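PDB 1W5R: arylamine n-acetyltransferase from Mycobacterium smegmatis, which catalyses transfer of an acetyl group from acetyl-coenzyme A to arylamines. Local coordinates for residues 136-141 with 155-160; 92-97 with 180-185; 40-45 with 256-261. The protein carries 1 engineered substitution. All coordinates share one frame; numbering follows the deposited sequence.

Contact 1 of 3, residues 136-141 with 155-160; sequences QTLTSP and EPYRLT
Leu138 lays its CD2 methyl over the ring of Tyr157, and this is the tight part of the contact. The methyl sits over one face, 3.5 Å from the ring centroid, in a CH-pi contact. Leu138 CD2 lies 17° off the ring normal, toward the CG-CD2 bond of Tyr157. At the far end of the ring the hydroxyl makes a backbone bond. Tyr157 OH donates to Gln136 O at 2.7 Å. The hydroxyl meets this carbonyl from above its plane, 50° out, while the acceptor itself lies at the ring edge. The methyl over the face and the bond from the hydroxyl probably limit how the buried ring can turn. The contact is looser toward Glu155, which is partly exposed. Its chain bends at chi2 (91°) and brings the carboxylate to the side chain of Gln136. Arg221 pairs with Glu155 and also bonds to Thr137 O, so it links the two segments. The arrangement is a buried loop, between strands 127-129 and 142-143, packed on strand 157-162 in the beta-rich part of the arylamine N-acetyltransferase fold.

Contact 2 of 3, residues 92-97 with 180-185; sequences ERLSGR and YTFTTE
Arg97 and Thr181 form an antiparallel hydrogen-bonded pair, with both backbone bonds made. Arg97 N donates to Thr181 O at 2.8 Å. Thr181 N returns a bond to Arg97 O at 2.9 Å. The next pair, Gly96 with Phe182, is non-hydrogen-bonded. Beyond it the segments splay, in keeping with the 137° between the strand directions, and water replaces direct bonding. One water donates to Ser95 O (2.8 Å) and accepts from Thr183 N (3.1 Å). Another accepts from Ser95 N and donates to both Thr183 O and Glu185 O, the last at 2.7 Å. These two waters carry the polar link past the point where the ladder of direct bonds stops.

Apolar contact lies on the face of the sheet that carries Phe182. Leu94 CD1 meets Phe182 CD1 at 3.8 Å, approaching the ring obliquely. The other methyl, CD2, rests against the carbonyl oxygens of Thr184 and Glu185. Phe182 CB lies 3.3 Å from Ser95 O, a closeness set by the backbone pairing. Gly96 has no side chain, and its CA comes within 3.0 Å of Thr181 O. On the other face, Arg97 CB lies alongside Thr181 OG1. The rest of the arginine extends away, and its NH1 bonds to Pro109 O.

The pair sits in the middle of the eight-stranded antiparallel sheet. Strand 111-119 flanks 90-98, and strand 165-172 flanks 175-182. Tyr180 reaches the first of these strands, where it meets the ring of His113 edge-to-face, while Arg93 turns to Glu85 and Tyr82 of helix 73-87.

Contact 3 of 3, residues 40-45 with 256-261; sequences PFENLD and FGIDLG
Ile258 is the centre of this contact, a mainly apolar cluster in which Pro40, Leu44 and the side chain of Glu42 meet the loop that follows helix 245-255. In the arylamine N-acetyltransferase fold it joins the short edge strand 41-42, and the start of helix 44-47, to the C-terminal part of the chain. Both branches of Ile258 reach Glu42, and each has a further partner: Pro40 for the CG1-CD1 branch, Leu44 for CG2. CG1 is anti to the carbonyl carbon (chi1 -62°), and this sends that branch to Pro40, where CG1 meets the ring at CG, 3.6 Å away. The CD1 methyl continues alongside the aliphatic part of Glu42 and lies 3.8 Å from its CB. The CG2 methyl faces Glu42 OE2 and Leu44 CD1.

Leu44 and Leu260 cross at about a right angle, methyl to methyl, with Leu44 CD1 3.7 Å from Leu260 CD2. Leu260 also packs back on helix 245-255, at Leu249, Ile252 and Val253. At the opposite end, Pro40 CG rests on the backbone carbonyl of Phe256, 3.5 Å from O. The ring of Phe256 turns to strands 212-216 and 220-225.

Glu42 is buried, but its carboxylate has several partners. OE2 makes a salt bridge with Arg69 and accepts from Gly70 N, which probably favours the charged form. The loop has its own internal bond, an Asx turn from Asp259 to Gly261 N. The other oxygen of Glu42, OE1, accepts from the backbone N of Leu44 at 3.0 Å and is met nearly along its C-O bond.

In the fold
Contacts 1 and 2 both reach the same eight-stranded sheet, with centres about 15 Å apart. They touch through Leu159 CD2 and Phe182 CE2, 3.6 Å apart. Contact 3 lies across the chain's centre, about 24 Å from contact 1 and 26 Å from contact 2, centre to centre, and touches neither. Contacts 1 and 2 are both nested within the long loop that contact 3 closes. His113, which meets Tyr180 of contact 2, and Asp130, whose O is bonded to Thr137 of contact 1, are probably the histidine and aspartate of the catalytic triad. Contact 3 is probably tied to this region through His76, whose NE2 is hydrogen-bonded to Pro40 O.

Contact 1 of 3, residues 136-141 with 155-160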
ATOM      1  N   GLN A 136       6.187  -6.746 -14.568  1.00  8.31           N
ATOM      2  CA  GLN A 136       7.634  -6.590 -14.708  1.00  8.38           C
ATOM      3  C   GLN A 136       8.072  -6.437 -16.173  1.00  7.86           C
ATOM      4  O   GLN A 136       9.240  -6.644 -16.498  1.00  8.08           O
ATOM      5  CB  GLN A 136       8.372  -7.755 -14.021  1.00  8.99           C
ATOM      6  CG  GLN A 136       9.857  -7.501 -13.720  1.00  8.99           C
ATOM      7  CD  GLN A 136      10.098  -6.258 -12.873  1.00  9.92           C
ATOM      8  OE1 GLN A 136      10.752  -5.286 -13.320  1.00 13.51           O
ATOM      9  NE2 GLN A 136       9.573  -6.267 -11.673  1.00 10.49           N
ATOM     10  N   THR A 137       7.140  -6.062 -17.043  1.00  7.81           N
ATOM     11  CA  THR A 137       7.480  -5.929 -18.468  1.00  8.10           C
ATOM     12  C   THR A 137       8.469  -4.791 -18.709  1.00  8.63           C
ATOM     13  O   THR A 137       8.492  -3.792 -17.957  1.00  9.44           O
ATOM     14  CB  THR A 137       6.224  -5.704 -19.329  1.00  8.22           C
ATOM     15  OG1 THR A 137       6.479  -6.162 -20.668  1.00  9.28           O
ATOM     16  CG2 THR A 137       5.773  -4.239 -19.324  1.00  9.45           C
ATOM     17  N   LEU A 138       9.277  -4.936 -19.755  1.00  9.24           N
ATOM     18  CA  LEU A 138      10.168  -3.849 -20.184  1.00  9.11           C
ATOM     19  C   LEU A 138       9.404  -2.567 -20.469  1.00  9.59           C
ATOM     20  O   LEU A 138       8.364  -2.592 -21.121  1.00  9.96           O
ATOM     21  CB  LEU A 138      10.928  -4.234 -21.444  1.00  9.57           C
ATOM     22  CG  LEU A 138      12.250  -4.985 -21.286  1.00 10.93           C
ATOM     23  CD1 LEU A 138      12.732  -5.517 -22.622  1.00 12.90           C
ATOM     24  CD2 LEU A 138      13.324  -4.084 -20.686  1.00 11.14           C
ATOM     25  N   THR A 139       9.941  -1.449 -19.969  1.00  9.59           N
ATOM     26  CA  THR A 139       9.304  -0.150 -20.137  1.00 10.02           C
ATOM     27  C   THR A 139      10.070   0.757 -21.095  1.00 10.63           C
ATOM     28  O   THR A 139       9.705   1.929 -21.291  1.00 11.13           O
ATOM     29  CB  THR A 139       9.122   0.546 -18.782  1.00  9.81           C
ATOM     30  OG1 THR A 139      10.407   0.780 -18.184  1.00 10.56           O
ATOM     31  CG2 THR A 139       8.226  -0.321 -17.855  1.00  9.92           C
ATOM     32  N   SER A 140      11.106   0.189 -21.706  1.00 11.37           N
ATOM     33  CA  SER A 140      11.838   0.815 -22.812  1.00 12.13           C
ATOM     34  C   SER A 140      12.165  -0.284 -23.795  1.00 12.80           C
ATOM     35  O   SER A 140      12.282  -1.441 -23.405  1.00 12.98           O
ATOM     36  CB  SER A 140      13.190   1.383 -22.333  1.00 12.73           C
ATOM     37  OG  SER A 140      13.040   2.293 -21.272  1.00 13.45           O
ATOM     38  N   PRO A 141      12.391   0.075 -25.072  1.00 13.13           N
ATOM     39  CA  PRO A 141      13.079  -0.864 -25.938  1.00 13.76           C
ATOM     40  C   PRO A 141      14.531  -0.947 -25.469  1.00 13.63           C
ATOM     41  O   PRO A 141      15.072   0.057 -24.980  1.00 14.79           O
ATOM     42  CB  PRO A 141      13.016  -0.186 -27.314  1.00 13.72           C
ATOM     43  CG  PRO A 141      12.883   1.252 -27.033  1.00 14.61           C
ATOM     44  CD  PRO A 141      12.106   1.361 -25.743  1.00 13.35           C
ATOM     45  N   GLU A 155      13.899  -0.053 -13.924  1.00 13.20           N
ATOM     46  CA  GLU A 155      15.087  -0.756 -13.407  1.00 13.16           C
ATOM     47  C   GLU A 155      16.041  -1.093 -14.541  1.00 12.32           C
ATOM     48  O   GLU A 155      15.638  -1.146 -15.705  1.00 11.31           O
ATOM     49  CB  GLU A 155      14.706  -2.084 -12.717  1.00 14.52           C
ATOM     50  CG  GLU A 155      13.587  -2.013 -11.722  1.00 15.78           C
ATOM     51  CD  GLU A 155      12.224  -2.263 -12.347  1.00 17.01           C
ATOM     52  OE1 GLU A 155      12.045  -2.035 -13.562  1.00 14.99           O
ATOM     53  OE2 GLU A 155      11.314  -2.649 -11.598  1.00 20.38           O
ATOM     54  N   PRO A 156      17.316  -1.346 -14.208  1.00 11.37           N
ATOM     55  CA  PRO A 156      18.213  -1.922 -15.205  1.00 11.55           C
ATOM     56  C   PRO A 156      17.782  -3.333 -15.639  1.00 11.11           C
ATOM     57  O   PRO A 156      17.282  -4.119 -14.820  1.00 10.74           O
ATOM     58  CB  PRO A 156      19.558  -2.003 -14.478  1.00 12.18           C
ATOM     59  CG  PRO A 156      19.422  -1.164 -13.263  1.00 13.12           C
ATOM     60  CD  PRO A 156      17.989  -1.052 -12.922  1.00 11.97           C
ATOM     61  N   TYR A 157      17.971  -3.629 -16.920  1.00 10.61           N
ATOM     62  CA  TYR A 157      17.763  -4.983 -17.458  1.00 10.86           C
ATOM     63  C   TYR A 157      19.039  -5.453 -18.142  1.00 11.60           C
ATOM     64  O   TYR A 157      19.925  -4.647 -18.434  1.00 12.72           O
ATOM     65  CB  TYR A 157      16.601  -5.036 -18.464  1.00 10.36           C
ATOM     66  CG  TYR A 157      15.207  -5.039 -17.864  1.00  9.57           C
ATOM     67  CD1 TYR A 157      14.749  -3.981 -17.070  1.00  9.12           C
ATOM     68  CD2 TYR A 157      14.327  -6.097 -18.121  1.00  9.73           C
ATOM     69  CE1 TYR A 157      13.456  -3.977 -16.526  1.00  8.90           C
ATOM     70  CE2 TYR A 157      13.024  -6.096 -17.600  1.00  9.45           C
ATOM     71  CZ  TYR A 157      12.607  -5.044 -16.799  1.00  9.37           C
ATOM     72  OH  TYR A 157      11.334  -5.029 -16.285  1.00  9.31           O
ATOM     73  N   ARG A 158      19.133  -6.754 -18.406  1.00 11.18           N
ATOM     74  CA  ARG A 158      20.320  -7.313 -19.062  1.00 12.01           C
ATOM     75  C   ARG A 158      19.969  -8.550 -19.888  1.00 12.31           C
ATOM     76  O   ARG A 158      19.249  -9.449 -19.412  1.00 12.64           O
ATOM     77  CB  ARG A 158      21.389  -7.678 -18.024  1.00 12.09           C
ATOM     78  CG  ARG A 158      22.719  -8.095 -18.635  1.00 13.58           C
ATOM     79  CD  ARG A 158      23.699  -8.575 -17.587  1.00 16.04           C
ATOM     80  NE  ARG A 158      24.991  -8.913 -18.184  1.00 16.92           N
ATOM     81  CZ  ARG A 158      25.810  -9.862 -17.737  1.00 19.18           C
ATOM     82  NH1 ARG A 158      25.499 -10.582 -16.673  1.00 20.77           N
ATOM     83  NH2 ARG A 158      26.952 -10.094 -18.368  1.00 21.55           N
ATOM     84  N   LEU A 159      20.491  -8.594 -21.115  1.00 12.80           N
ATOM     85  CA  LEU A 159      20.441  -9.807 -21.924  1.00 12.71           C
ATOM     86  C   LEU A 159      21.769 -10.532 -21.814  1.00 13.40           C
ATOM     87  O   LEU A 159      22.837  -9.917 -21.863  1.00 13.62           O
ATOM     88  CB  LEU A 159      20.157  -9.492 -23.394  1.00 12.65           C
ATOM     89  CG  LEU A 159      18.726  -9.072 -23.733  1.00 12.75           C
ATOM     90  CD1 LEU A 159      18.656  -8.409 -25.110  1.00 14.17           C
ATOM     91  CD2 LEU A 159      17.773 -10.271 -23.656  1.00 12.94           C
ATOM     92  N   THR A 160      21.701 -11.838 -21.626  1.00 13.69           N
ATOM     93  CA  THR A 160      22.872 -12.708 -21.751  1.00 14.37           C
ATOM     94  C   THR A 160      22.499 -13.823 -22.717  1.00 14.76           C
ATOM     95  O   THR A 160      21.314 -14.039 -23.000  1.00 14.21           O
ATOM     96  CB  THR A 160      23.310 -13.294 -20.398  1.00 14.76           C
ATOM     97  OG1 THR A 160      22.198 -13.930 -19.754  1.00 14.93           O
ATOM     98  CG2 THR A 160      23.860 -12.205 -19.487  1.00 14.37           C
TER

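Contact 2 of 3, residues 92-97 with 180-185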
ATOM      1  N   GLU A  92      10.199  -8.668 -36.228  1.00 15.46           N
ATOM      2  CA  GLU A  92      10.128 -10.127 -36.144  1.00 15.24           C
ATOM      3  C   GLU A  92       9.483 -10.509 -34.817  1.00 13.99           C
ATOM      4  O   GLU A  92       9.743  -9.862 -33.789  1.00 13.42           O
ATOM      5  CB  GLU A  92      11.507 -10.756 -36.299  1.00 16.19           C
ATOM      6  CG  GLU A  92      12.068 -10.531 -37.710  1.00 19.67           C
ATOM      7  CD  GLU A  92      13.480 -11.036 -37.907  1.00 25.22           C
ATOM      8  OE1 GLU A  92      14.247 -11.119 -36.923  1.00 27.73           O
ATOM      9  OE2 GLU A  92      13.829 -11.339 -39.072  1.00 28.84           O
ATOM     10  N   ARG A  93       8.611 -11.517 -34.857  1.00 13.24           N
ATOM     11  CA  ARG A  93       7.977 -12.043 -33.652  1.00 12.49           C
ATOM     12  C   ARG A  93       8.757 -13.218 -33.106  1.00 11.82           C
ATOM     13  O   ARG A  93       9.018 -14.197 -33.809  1.00 12.53           O
ATOM     14  CB  ARG A  93       6.528 -12.476 -33.914  1.00 12.20           C
ATOM     15  CG  ARG A  93       5.520 -11.338 -34.094  1.00 12.39           C
ATOM     16  CD  ARG A  93       5.690 -10.599 -35.431  1.00 13.72           C
ATOM     17  NE  ARG A  93       4.535  -9.751 -35.688  1.00 15.14           N
ATOM     18  CZ  ARG A  93       4.390  -8.953 -36.743  1.00 14.08           C
ATOM     19  NH1 ARG A  93       5.344  -8.883 -37.675  1.00 15.18           N
ATOM     20  NH2 ARG A  93       3.289  -8.229 -36.868  1.00 13.77           N
ATOM     21  N   LEU A  94       9.158 -13.123 -31.844  1.00 10.85           N
ATOM     22  CA  LEU A  94       9.907 -14.205 -31.229  1.00 10.72           C
ATOM     23  C   LEU A  94       9.075 -14.883 -30.152  1.00 10.26           C
ATOM     24  O   LEU A  94       8.130 -14.279 -29.621  1.00  9.98           O
ATOM     25  CB  LEU A  94      11.194 -13.662 -30.604  1.00 11.29           C
ATOM     26  CG  LEU A  94      12.069 -12.760 -31.492  1.00 11.13           C
ATOM     27  CD1 LEU A  94      13.338 -12.336 -30.758  1.00 12.05           C
ATOM     28  CD2 LEU A  94      12.438 -13.450 -32.804  1.00 12.31           C
ATOM     29  N   SER A  95       9.440 -16.122 -29.843  1.00  9.73           N
ATOM     30  CA  SER A  95       8.846 -16.862 -28.732  1.00 10.38           C
ATOM     31  C   SER A  95       9.868 -17.134 -27.637  1.00 10.38           C
ATOM     32  O   SER A  95      11.081 -17.177 -27.892  1.00 10.19           O
ATOM     33  CB  SER A  95       8.245 -18.191 -29.223  1.00 11.15           C
ATOM     34  OG  SER A  95       9.265 -19.033 -29.730  1.00 13.30           O
ATOM     35  N   GLY A  96       9.369 -17.324 -26.417  1.00 10.45           N
ATOM     36  CA  GLY A  96      10.236 -17.621 -25.294  1.00 10.41           C
ATOM     37  C   GLY A  96       9.585 -18.457 -24.204  1.00  9.82           C
ATOM     38  O   GLY A  96       8.379 -18.742 -24.245  1.00  9.48           O
ATOM     39  N   ARG A  97      10.400 -18.844 -23.233  1.00  9.89           N
ATOM     40  CA  ARG A  97      10.012 -19.711 -22.124  1.00 10.12           C
ATOM     41  C   ARG A  97      10.203 -18.910 -20.845  1.00  9.93           C
ATOM     42  O   ARG A  97      11.256 -18.281 -20.661  1.00 10.24           O
ATOM     43  CB  ARG A  97      10.930 -20.938 -22.065  1.00 10.30           C
ATOM     44  CG  ARG A  97      11.018 -21.726 -23.376  1.00 10.51           C
ATOM     45  CD  ARG A  97      11.934 -22.929 -23.224  1.00 10.82           C
ATOM     46  NE  ARG A  97      12.218 -23.535 -24.519  1.00 11.76           N
ATOM     47  CZ  ARG A  97      11.438 -24.449 -25.105  1.00 10.55           C
ATOM     48  NH1 ARG A  97      10.346 -24.897 -24.502  1.00 10.27           N
ATOM     49  NH2 ARG A  97      11.775 -24.933 -26.286  1.00 11.46           N
ATOM     50  N   TYR A 180      12.797 -14.507 -18.647  1.00 10.13           N
ATOM     51  CA  TYR A 180      12.493 -15.519 -19.639  1.00 10.29           C
ATOM     52  C   TYR A 180      13.684 -15.739 -20.545  1.00 10.18           C
ATOM     53  O   TYR A 180      14.606 -14.913 -20.581  1.00 10.45           O
ATOM     54  CB  TYR A 180      11.249 -15.137 -20.445  1.00  9.87           C
ATOM     55  CG  TYR A 180      11.265 -13.760 -21.087  1.00  8.59           C
ATOM     56  CD1 TYR A 180      11.921 -13.524 -22.304  1.00  8.73           C
ATOM     57  CD2 TYR A 180      10.601 -12.684 -20.483  1.00  8.49           C
ATOM     58  CE1 TYR A 180      11.912 -12.254 -22.910  1.00  9.12           C
ATOM     59  CE2 TYR A 180      10.586 -11.414 -21.081  1.00  8.63           C
ATOM     60  CZ  TYR A 180      11.258 -11.206 -22.293  1.00  8.39           C
ATOM     61  OH  TYR A 180      11.222  -9.978 -22.925  1.00  8.99           O
ATOM     62  N   THR A 181      13.660 -16.861 -21.255  1.00 11.20           N
ATOM     63  CA  THR A 181      14.641 -17.160 -22.263  1.00 11.97           C
ATOM     64  C   THR A 181      13.951 -17.144 -23.620  1.00 11.70           C
ATOM     65  O   THR A 181      12.756 -17.377 -23.711  1.00 12.13           O
ATOM     66  CB  THR A 181      15.279 -18.544 -22.028  1.00 12.20           C
ATOM     67  OG1 THR A 181      14.293 -19.574 -22.200  1.00 15.06           O
ATOM     68  CG2 THR A 181      15.888 -18.645 -20.628  1.00 14.02           C
ATOM     69  N   PHE A 182      14.699 -16.841 -24.670  1.00 11.85           N
ATOM     70  CA  PHE A 182      14.133 -16.824 -26.016  1.00 12.15           C
ATOM     71  C   PHE A 182      15.226 -17.000 -27.052  1.00 12.74           C
ATOM     72  O   PHE A 182      16.397 -16.699 -26.785  1.00 12.98           O
ATOM     73  CB  PHE A 182      13.366 -15.510 -26.264  1.00 12.17           C
ATOM     74  CG  PHE A 182      14.241 -14.273 -26.286  1.00 12.28           C
ATOM     75  CD1 PHE A 182      14.716 -13.759 -27.489  1.00 12.16           C
ATOM     76  CD2 PHE A 182      14.563 -13.610 -25.105  1.00 12.21           C
ATOM     77  CE1 PHE A 182      15.505 -12.604 -27.516  1.00 12.53           C
ATOM     78  CE2 PHE A 182      15.360 -12.462 -25.125  1.00 11.52           C
ATOM     79  CZ  PHE A 182      15.829 -11.959 -26.328  1.00 12.65           C
ATOM     80  N   THR A 183      14.846 -17.486 -28.232  1.00 12.81           N
ATOM     81  CA  THR A 183      15.758 -17.476 -29.368  1.00 12.69           C
ATOM     82  C   THR A 183      15.348 -16.385 -30.352  1.00 13.10           C
ATOM     83  O   THR A 183      14.237 -15.844 -30.281  1.00 12.78           O
ATOM     84  CB  THR A 183      15.824 -18.849 -30.100  1.00 12.80           C
ATOM     85  OG1 THR A 183      14.650 -19.016 -30.918  1.00 14.18           O
ATOM     86  CG2 THR A 183      15.966 -20.008 -29.113  1.00 13.55           C
ATOM     87  N   THR A 184      16.237 -16.062 -31.291  1.00 13.18           N
ATOM     88  CA  THR A 184      15.931 -15.032 -32.260  1.00 13.85           C
ATOM     89  C   THR A 184      15.366 -15.594 -33.575  1.00 14.14           C
ATOM     90  O   THR A 184      15.319 -14.883 -34.564  1.00 13.75           O
ATOM     91  CB  THR A 184      17.158 -14.122 -32.541  1.00 14.17           C
ATOM     92  OG1 THR A 184      18.241 -14.916 -33.050  1.00 15.84           O
ATOM     93  CG2 THR A 184      17.588 -13.406 -31.262  1.00 14.13           C
ATOM     94  N   GLU A 185      14.908 -16.847 -33.558  1.00 14.83           N
ATOM     95  CA  GLU A 185      14.241 -17.426 -34.735  1.00 16.16           C
ATOM     96  C   GLU A 185      12.852 -16.793 -34.916  1.00 15.52           C
ATOM     97  O   GLU A 185      11.998 -16.914 -34.030  1.00 14.75           O
ATOM     98  CB  GLU A 185      14.105 -18.938 -34.587  1.00 16.26           C
ATOM     99  CG  GLU A 185      13.432 -19.615 -35.786  1.00 18.58           C
ATOM    100  CD  GLU A 185      13.138 -21.090 -35.553  1.00 20.23           C
ATOM    101  OE1 GLU A 185      13.620 -21.671 -34.550  1.00 25.20           O
ATOM    102  OE2 GLU A 185      12.405 -21.685 -36.392  1.00 24.24           O
TER
HETATM  103  O   HOH W   1      11.776 -17.024 -31.365  1.00 12.28           O
HETATM  104  O   HOH W   2      12.473 -19.233 -29.134  1.00 13.93           O

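Contact 3 of 3, residues 40-45 with 256-261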
ATOM      1  N   PRO A  40      -3.724  -2.277 -20.063  1.00  9.65           N
ATOM      2  CA  PRO A  40      -3.246  -3.159 -19.012  1.00  9.19           C
ATOM      3  C   PRO A  40      -3.032  -4.603 -19.471  1.00  8.47           C
ATOM      4  O   PRO A  40      -3.636  -5.056 -20.450  1.00  8.82           O
ATOM      5  CB  PRO A  40      -4.369  -3.083 -17.977  1.00  9.25           C
ATOM      6  CG  PRO A  40      -5.616  -2.909 -18.816  1.00 11.37           C
ATOM      7  CD  PRO A  40      -5.166  -1.985 -19.928  1.00 10.05           C
ATOM      8  N   PHE A  41      -2.159  -5.308 -18.761  1.00  8.04           N
ATOM      9  CA  PHE A  41      -2.111  -6.762 -18.843  1.00  8.08           C
ATOM     10  C   PHE A  41      -3.357  -7.282 -18.113  1.00  8.41           C
ATOM     11  O   PHE A  41      -3.685  -6.834 -17.010  1.00  8.74           O
ATOM     12  CB  PHE A  41      -0.844  -7.286 -18.160  1.00  8.44           C
ATOM     13  CG  PHE A  41      -0.639  -8.757 -18.305  1.00  7.39           C
ATOM     14  CD1 PHE A  41       0.294  -9.249 -19.221  1.00  6.83           C
ATOM     15  CD2 PHE A  41      -1.363  -9.663 -17.517  1.00  7.98           C
ATOM     16  CE1 PHE A  41       0.505 -10.630 -19.359  1.00  7.06           C
ATOM     17  CE2 PHE A  41      -1.169 -11.049 -17.650  1.00  7.92           C
ATOM     18  CZ  PHE A  41      -0.232 -11.530 -18.584  1.00  7.80           C
ATOM     19  N   GLU A  42      -4.075  -8.206 -18.738  1.00  8.17           N
ATOM     20  CA  GLU A  42      -5.146  -8.927 -18.029  1.00  8.28           C
ATOM     21  C   GLU A  42      -5.401 -10.257 -18.703  1.00  8.14           C
ATOM     22  O   GLU A  42      -5.171 -10.421 -19.909  1.00  8.58           O
ATOM     23  CB  GLU A  42      -6.455  -8.138 -17.969  1.00  9.32           C
ATOM     24  CG  GLU A  42      -6.903  -7.641 -19.344  1.00  9.78           C
ATOM     25  CD  GLU A  42      -8.297  -8.069 -19.726  1.00  9.72           C
ATOM     26  OE1 GLU A  42      -8.598  -9.278 -19.616  1.00  9.44           O
ATOM     27  OE2 GLU A  42      -9.064  -7.206 -20.188  1.00 11.60           O
ATOM     28  N   ASN A  43      -5.892 -11.204 -17.913  1.00  8.21           N
ATOM     29  CA  ASN A  43      -6.259 -12.520 -18.439  1.00  8.01           C
ATOM     30  C   ASN A  43      -7.712 -12.868 -18.114  1.00  8.07           C
ATOM     31  O   ASN A  43      -8.012 -14.015 -17.835  1.00  7.86           O
ATOM     32  CB  ASN A  43      -5.346 -13.606 -17.859  1.00  8.81           C
ATOM     33  CG  ASN A  43      -5.624 -13.845 -16.390  1.00  7.87           C
ATOM     34  OD1 ASN A  43      -5.896 -12.894 -15.657  1.00  9.80           O
ATOM     35  ND2 ASN A  43      -5.580 -15.109 -15.957  1.00  7.65           N
ATOM     36  N   LEU A  44      -8.604 -11.885 -18.133  1.00  8.11           N
ATOM     37  CA  LEU A  44     -10.003 -12.185 -17.805  1.00  8.64           C
ATOM     38  C   LEU A  44     -10.622 -13.207 -18.767  1.00  8.47           C
ATOM     39  O   LEU A  44     -11.435 -14.030 -18.340  1.00  9.15           O
ATOM     40  CB  LEU A  44     -10.846 -10.921 -17.769  1.00  8.57           C
ATOM     41  CG  LEU A  44     -10.565 -10.054 -16.537  1.00 10.68           C
ATOM     42  CD1 LEU A  44     -10.911  -8.601 -16.848  1.00 11.71           C
ATOM     43  CD2 LEU A  44     -11.304 -10.563 -15.294  1.00 11.67           C
ATOM     44  N   ASP A  45     -10.232 -13.179 -20.045  1.00  9.22           N
ATOM     45  CA  ASP A  45     -10.802 -14.151 -20.989  1.00  8.63           C
ATOM     46  C   ASP A  45     -10.453 -15.595 -20.577  1.00  9.15           C
ATOM     47  O   ASP A  45     -11.359 -16.375 -20.306  1.00  9.56           O
ATOM     48  CB  ASP A  45     -10.402 -13.856 -22.441  1.00  9.89           C
ATOM     49  CG  ASP A  45     -11.259 -12.765 -23.081  1.00 10.33           C
ATOM     50  OD1 ASP A  45     -12.140 -12.175 -22.401  1.00 10.24           O
ATOM     51  OD2 ASP A  45     -11.043 -12.491 -24.288  1.00 11.12           O
ATOM     52  N   PHE A 256      -7.476  -0.095 -13.056  1.00 22.38           N
ATOM     53  CA  PHE A 256      -6.853  -0.624 -14.268  1.00 20.69           C
ATOM     54  C   PHE A 256      -7.545  -0.227 -15.577  1.00 20.35           C
ATOM     55  O   PHE A 256      -7.040  -0.505 -16.671  1.00 19.89           O
ATOM     56  CB  PHE A 256      -6.691  -2.146 -14.157  1.00 19.30           C
ATOM     57  CG  PHE A 256      -5.662  -2.572 -13.145  1.00 16.80           C
ATOM     58  CD1 PHE A 256      -6.048  -3.110 -11.919  1.00 15.04           C
ATOM     59  CD2 PHE A 256      -4.303  -2.440 -13.420  1.00 14.32           C
ATOM     60  CE1 PHE A 256      -5.087  -3.525 -10.977  1.00 15.05           C
ATOM     61  CE2 PHE A 256      -3.345  -2.830 -12.496  1.00 14.20           C
ATOM     62  CZ  PHE A 256      -3.731  -3.384 -11.269  1.00 14.67           C
ATOM     63  N   GLY A 257      -8.701   0.419 -15.469  1.00 20.14           N
ATOM     64  CA  GLY A 257      -9.383   0.973 -16.642  1.00 19.64           C
ATOM     65  C   GLY A 257      -9.987  -0.038 -17.602  1.00 19.44           C
ATOM     66  O   GLY A 257     -10.111   0.241 -18.801  1.00 19.72           O
ATOM     67  N   ILE A 258     -10.367  -1.205 -17.084  1.00 19.03           N
ATOM     68  CA  ILE A 258     -10.941  -2.268 -17.915  1.00 18.98           C
ATOM     69  C   ILE A 258     -12.468  -2.241 -17.836  1.00 21.23           C
ATOM     70  O   ILE A 258     -13.048  -2.265 -16.743  1.00 21.40           O
ATOM     71  CB  ILE A 258     -10.413  -3.678 -17.513  1.00 18.25           C
ATOM     72  CG1 ILE A 258      -8.895  -3.755 -17.722  1.00 16.72           C
ATOM     73  CG2 ILE A 258     -11.134  -4.787 -18.316  1.00 17.36           C
ATOM     74  CD1 ILE A 258      -8.235  -4.947 -17.011  1.00 17.27           C
ATOM     75  N   ASP A 259     -13.097  -2.209 -19.008  1.00 23.55           N
ATOM     76  CA  ASP A 259     -14.553  -2.236 -19.127  1.00 25.93           C
ATOM     77  C   ASP A 259     -15.083  -3.671 -19.025  1.00 26.98           C
ATOM     78  O   ASP A 259     -14.920  -4.461 -19.957  1.00 27.70           O
ATOM     79  CB  ASP A 259     -14.974  -1.597 -20.458  1.00 26.25           C
ATOM     80  CG  ASP A 259     -16.483  -1.668 -20.705  1.00 27.58           C
ATOM     81  OD1 ASP A 259     -17.257  -1.805 -19.732  1.00 29.32           O
ATOM     82  OD2 ASP A 259     -16.888  -1.579 -21.881  1.00 29.81           O
ATOM     83  N   LEU A 260     -15.712  -3.991 -17.895  1.00 28.43           N
ATOM     84  CA  LEU A 260     -16.275  -5.332 -17.655  1.00 29.64           C
ATOM     85  C   LEU A 260     -17.665  -5.539 -18.274  1.00 30.58           C
ATOM     86  O   LEU A 260     -18.174  -6.666 -18.319  1.00 30.57           O
ATOM     87  CB  LEU A 260     -16.304  -5.653 -16.158  1.00 29.83           C
ATOM     88  CG  LEU A 260     -14.978  -5.846 -15.411  1.00 30.16           C
ATOM     89  CD1 LEU A 260     -15.247  -6.037 -13.931  1.00 30.68           C
ATOM     90  CD2 LEU A 260     -14.179  -7.027 -15.959  1.00 29.73           C
ATOM     91  N   GLY A 261     -18.273  -4.452 -18.743  1.00 31.40           N
ATOM     92  CA  GLY A 261     -19.497  -4.536 -19.545  1.00 32.38           C
ATOM     93  C   GLY A 261     -19.313  -5.469 -20.733  1.00 32.78           C
ATOM     94  O   GLY A 261     -20.251  -6.153 -21.145  1.00 33.44           O
TER